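Local structure of SusD superfamily protein (Bacteroides fragilis, 3L22) at residues A[128-138]-A[165-175]. The protein probably binds sugars at the outer membrane of the bacterium as part of a SusD-type uptake system. Residues are numbered along the deposited sequence; the frame is centred on the assembly and turned at random.
Sequences YYYLNNLYPTP and RSTVKQIYEHI. With ZN (zinc ion), chain H.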
# COMPACT_ATOMS: atom_id res chain seq x y z
N TYR A 128 -9.42 0.50 -5.47
CA TYR A 128 -10.45 0.80 -4.47
C TYR A 128 -9.92 0.72 -3.04
O TYR A 128 -10.35 1.50 -2.18
CB TYR A 128 -11.69 -0.09 -4.65
CG TYR A 128 -12.62 0.43 -5.71
CD1 TYR A 128 -13.28 1.65 -5.52
CD2 TYR A 128 -12.84 -0.25 -6.92
CE1 TYR A 128 -14.12 2.18 -6.49
CE2 TYR A 128 -13.71 0.28 -7.90
CZ TYR A 128 -14.33 1.49 -7.67
OH TYR A 128 -15.16 2.07 -8.59
N TYR A 129 -9.01 -0.22 -2.78
CA TYR A 129 -8.46 -0.37 -1.45
C TYR A 129 -7.72 0.91 -0.99
O TYR A 129 -7.88 1.37 0.16
CB TYR A 129 -7.52 -1.60 -1.40
CG TYR A 129 -6.64 -1.63 -0.19
CD1 TYR A 129 -7.09 -2.17 1.01
CD2 TYR A 129 -5.35 -1.15 -0.23
CE1 TYR A 129 -6.30 -2.22 2.14
CE2 TYR A 129 -4.53 -1.17 0.91
CZ TYR A 129 -5.00 -1.71 2.08
OH TYR A 129 -4.20 -1.77 3.21
N TYR A 130 -6.90 1.46 -1.87
CA TYR A 130 -6.20 2.70 -1.54
C TYR A 130 -7.16 3.90 -1.37
O TYR A 130 -6.99 4.68 -0.43
CB TYR A 130 -5.06 2.96 -2.52
CG TYR A 130 -3.88 2.02 -2.32
CD1 TYR A 130 -3.19 2.00 -1.12
CD2 TYR A 130 -3.44 1.19 -3.35
CE1 TYR A 130 -2.09 1.17 -0.93
CE2 TYR A 130 -2.36 0.35 -3.18
CZ TYR A 130 -1.68 0.35 -1.97
OH TYR A 130 -0.60 -0.47 -1.78
N LEU A 131 -8.18 4.02 -2.21
CA LEU A 131 -9.19 5.06 -2.03
C LEU A 131 -9.90 4.91 -0.66
O LEU A 131 -10.15 5.90 0.03
CB LEU A 131 -10.21 5.04 -3.16
CG LEU A 131 -9.77 5.35 -4.59
CD1 LEU A 131 -10.95 5.15 -5.54
CD2 LEU A 131 -9.18 6.80 -4.67
N ASN A 132 -10.12 3.67 -0.24
CA ASN A 132 -10.84 3.38 0.99
C ASN A 132 -10.01 3.72 2.23
O ASN A 132 -10.53 3.69 3.34
CB ASN A 132 -11.26 1.90 1.08
CG ASN A 132 -12.67 1.69 1.60
OD1 ASN A 132 -13.53 2.56 1.46
ND2 ASN A 132 -12.93 0.51 2.20
N ASN A 133 -8.71 3.97 2.04
CA ASN A 133 -7.81 4.37 3.12
C ASN A 133 -7.41 5.85 3.07
O ASN A 133 -6.45 6.25 3.76
CB ASN A 133 -6.58 3.47 3.11
CG ASN A 133 -6.86 2.11 3.70
OD1 ASN A 133 -6.91 1.98 4.93
ND2 ASN A 133 -7.07 1.09 2.85
N LEU A 134 -8.19 6.66 2.34
CA LEU A 134 -8.03 8.12 2.29
C LEU A 134 -9.32 8.90 2.58
O LEU A 134 -9.31 9.82 3.40
CB LEU A 134 -7.46 8.56 0.94
CG LEU A 134 -6.01 8.13 0.69
CD1 LEU A 134 -5.64 8.27 -0.79
CD2 LEU A 134 -5.05 8.92 1.63
N TYR A 135 -10.43 8.52 1.96
CA TYR A 135 -11.66 9.31 1.97
C TYR A 135 -12.64 9.03 3.13
O TYR A 135 -13.16 9.96 3.69
CB TYR A 135 -12.31 9.23 0.58
CG TYR A 135 -11.38 9.82 -0.47
CD1 TYR A 135 -11.28 11.22 -0.63
CD2 TYR A 135 -10.56 9.01 -1.24
CE1 TYR A 135 -10.39 11.78 -1.57
CE2 TYR A 135 -9.66 9.58 -2.17
CZ TYR A 135 -9.58 10.95 -2.33
OH TYR A 135 -8.72 11.47 -3.27
N PRO A 136 -12.85 7.76 3.54
CA PRO A 136 -13.81 7.58 4.60
C PRO A 136 -13.18 7.47 5.97
O PRO A 136 -12.02 7.06 6.10
CB PRO A 136 -14.43 6.23 4.27
CG PRO A 136 -13.28 5.46 3.72
CD PRO A 136 -12.50 6.47 2.92
N THR A 137 -13.97 7.79 6.99
CA THR A 137 -13.67 7.34 8.33
C THR A 137 -13.45 5.82 8.28
O THR A 137 -14.22 5.14 7.59
CB THR A 137 -14.84 7.67 9.26
OG1 THR A 137 -15.02 9.07 9.24
CG2 THR A 137 -14.61 7.19 10.70
N PRO A 138 -12.45 5.30 9.01
CA PRO A 138 -12.19 3.87 8.95
C PRO A 138 -13.33 3.01 9.49
O PRO A 138 -14.11 3.41 10.35
CB PRO A 138 -10.94 3.69 9.84
CG PRO A 138 -10.97 4.86 10.75
CD PRO A 138 -11.45 5.96 9.86
N ARG A 165 -21.84 8.12 -2.99
CA ARG A 165 -20.72 7.44 -2.38
C ARG A 165 -21.25 6.15 -1.73
O ARG A 165 -22.29 6.18 -1.10
CB ARG A 165 -20.06 8.34 -1.33
CG ARG A 165 -19.60 9.70 -1.87
CD ARG A 165 -19.30 10.71 -0.75
NE ARG A 165 -18.08 10.31 -0.03
CZ ARG A 165 -17.61 10.91 1.07
NH1 ARG A 165 -18.25 11.96 1.56
NH2 ARG A 165 -16.48 10.45 1.65
N SER A 166 -20.53 5.04 -1.90
CA SER A 166 -20.76 3.84 -1.12
C SER A 166 -20.06 3.98 0.22
O SER A 166 -19.21 4.86 0.39
CB SER A 166 -20.20 2.63 -1.85
OG SER A 166 -21.04 2.35 -2.96
N THR A 167 -20.43 3.12 1.18
CA THR A 167 -19.83 3.16 2.50
C THR A 167 -18.43 2.46 2.51
O THR A 167 -18.14 1.67 1.63
CB THR A 167 -20.72 2.51 3.55
OG1 THR A 167 -20.77 1.10 3.32
CG2 THR A 167 -22.19 3.12 3.56
N VAL A 168 -17.61 2.76 3.51
CA VAL A 168 -16.34 2.07 3.73
C VAL A 168 -16.55 0.54 3.77
O VAL A 168 -15.79 -0.20 3.13
CB VAL A 168 -15.58 2.64 4.94
CG1 VAL A 168 -16.36 2.45 6.30
CG2 VAL A 168 -14.12 2.09 5.04
N LYS A 169 -17.61 0.07 4.43
CA LYS A 169 -17.94 -1.36 4.43
C LYS A 169 -18.27 -1.85 3.01
O LYS A 169 -17.81 -2.92 2.58
CB LYS A 169 -19.11 -1.66 5.39
CG LYS A 169 -19.73 -3.10 5.31
CD LYS A 169 -20.88 -3.28 6.36
CE LYS A 169 -21.46 -4.72 6.50
NZ LYS A 169 -22.39 -5.22 5.38
N GLN A 170 -19.07 -1.09 2.27
CA GLN A 170 -19.48 -1.54 0.93
C GLN A 170 -18.28 -1.65 -0.00
O GLN A 170 -18.21 -2.56 -0.85
CB GLN A 170 -20.56 -0.62 0.33
CG GLN A 170 -21.93 -0.83 0.93
CD GLN A 170 -22.91 0.28 0.56
OE1 GLN A 170 -22.55 1.46 0.39
NE2 GLN A 170 -24.17 -0.10 0.41
N ILE A 171 -17.34 -0.73 0.15
CA ILE A 171 -16.16 -0.75 -0.72
C ILE A 171 -15.32 -1.99 -0.40
O ILE A 171 -14.91 -2.71 -1.32
CB ILE A 171 -15.33 0.55 -0.62
CG1 ILE A 171 -16.12 1.73 -1.19
CG2 ILE A 171 -13.98 0.41 -1.34
CD1 ILE A 171 -16.49 1.69 -2.66
N TYR A 172 -15.09 -2.25 0.89
CA TYR A 172 -14.41 -3.47 1.27
C TYR A 172 -15.11 -4.72 0.78
O TYR A 172 -14.46 -5.68 0.36
CB TYR A 172 -14.22 -3.56 2.78
CG TYR A 172 -13.12 -2.70 3.36
CD1 TYR A 172 -11.87 -2.58 2.74
CD2 TYR A 172 -13.30 -2.04 4.56
CE1 TYR A 172 -10.84 -1.80 3.32
CE2 TYR A 172 -12.28 -1.25 5.11
CZ TYR A 172 -11.08 -1.15 4.51
OH TYR A 172 -10.08 -0.37 5.07
N GLU A 173 -16.44 -4.72 0.83
CA GLU A 173 -17.21 -5.90 0.43
C GLU A 173 -17.08 -6.15 -1.06
O GLU A 173 -16.99 -7.30 -1.49
CB GLU A 173 -18.67 -5.77 0.86
CG GLU A 173 -18.85 -6.04 2.38
CD GLU A 173 -20.19 -5.60 2.96
OE1 GLU A 173 -20.88 -4.70 2.38
OE2 GLU A 173 -20.56 -6.17 4.02
N HIS A 174 -17.01 -5.08 -1.85
CA HIS A 174 -16.80 -5.24 -3.28
C HIS A 174 -15.36 -5.73 -3.58
O HIS A 174 -15.15 -6.62 -4.42
CB HIS A 174 -17.09 -3.99 -4.11
CG HIS A 174 -16.63 -4.18 -5.50
ND1 HIS A 174 -17.34 -4.93 -6.39
CD2 HIS A 174 -15.43 -3.93 -6.09
CE1 HIS A 174 -16.64 -5.09 -7.50
NE2 HIS A 174 -15.47 -4.51 -7.33
N ILE A 175 -14.39 -5.19 -2.88
CA ILE A 175 -13.00 -5.65 -2.98
C ILE A 175 -12.95 -7.15 -2.74
O ILE A 175 -12.31 -7.86 -3.51
CB ILE A 175 -12.06 -4.90 -2.02
CG1 ILE A 175 -11.89 -3.45 -2.49
CG2 ILE A 175 -10.68 -5.59 -1.92
CD1 ILE A 175 -11.32 -2.47 -1.43
ZN ZN H . -19.32 -5.79 -6.17
O HOH W 1 -7.39 -0.56 5.45
O HOH W 2 -19.11 -7.27 -7.80
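Asn132 and Tyr172 meet because each turns its flat group inward: Asn132 at an unusual first torsion (chi1 -138°), Tyr172 with CG anti to its own carbonyl carbon (chi1 -76°), which lays the ring beneath the amide. The contact joins the last part of helix 113-131 and the loop after it to the first turns of helix 168-178 in the helical, TPR-related SusD fold. Asn132 ND2 sits 3.1 Å above the plane of the Tyr172 ring, over its centre, with amide and ring planes 78° apart, an amide nitrogen poised over an aromatic face. The same nitrogen donates to Val168 O at 3.1 Å, almost straight. Val168 O also accepts from Tyr172 N, so one carbonyl serves both the helix and its neighbour. Asparagine suits this buried place because it is donor and acceptor at once: ND2 serves Val168 O, and OD1 is hydrogen-bonded to Ser147 OG. OD1 also lies against Ile171 CB.

Around this polar centre, the long CG1–CD1 arm of Ile175 lies on the backbone of helix 113-131 at Tyr129 and against the CB atoms of Tyr128 and Tyr129 (CD1 to Tyr129 CB, 3.9 Å). The rigid ring of Pro136, in the loop that follows, gives Val168 CG2 a surface to rest on, with Pro136 CG at 3.7 Å. Thr167 and Gln170 form a capping box that starts helix 168-178; further along this helix, His174 ND1 binds a zinc ion, while NE2 is hydrogen-bonded to Asp178 OD2. The hydroxyl of Tyr172 reaches a water, 2.7 Å from Tyr172 OH, which donates to Asn133 OD1 at 2.6 Å.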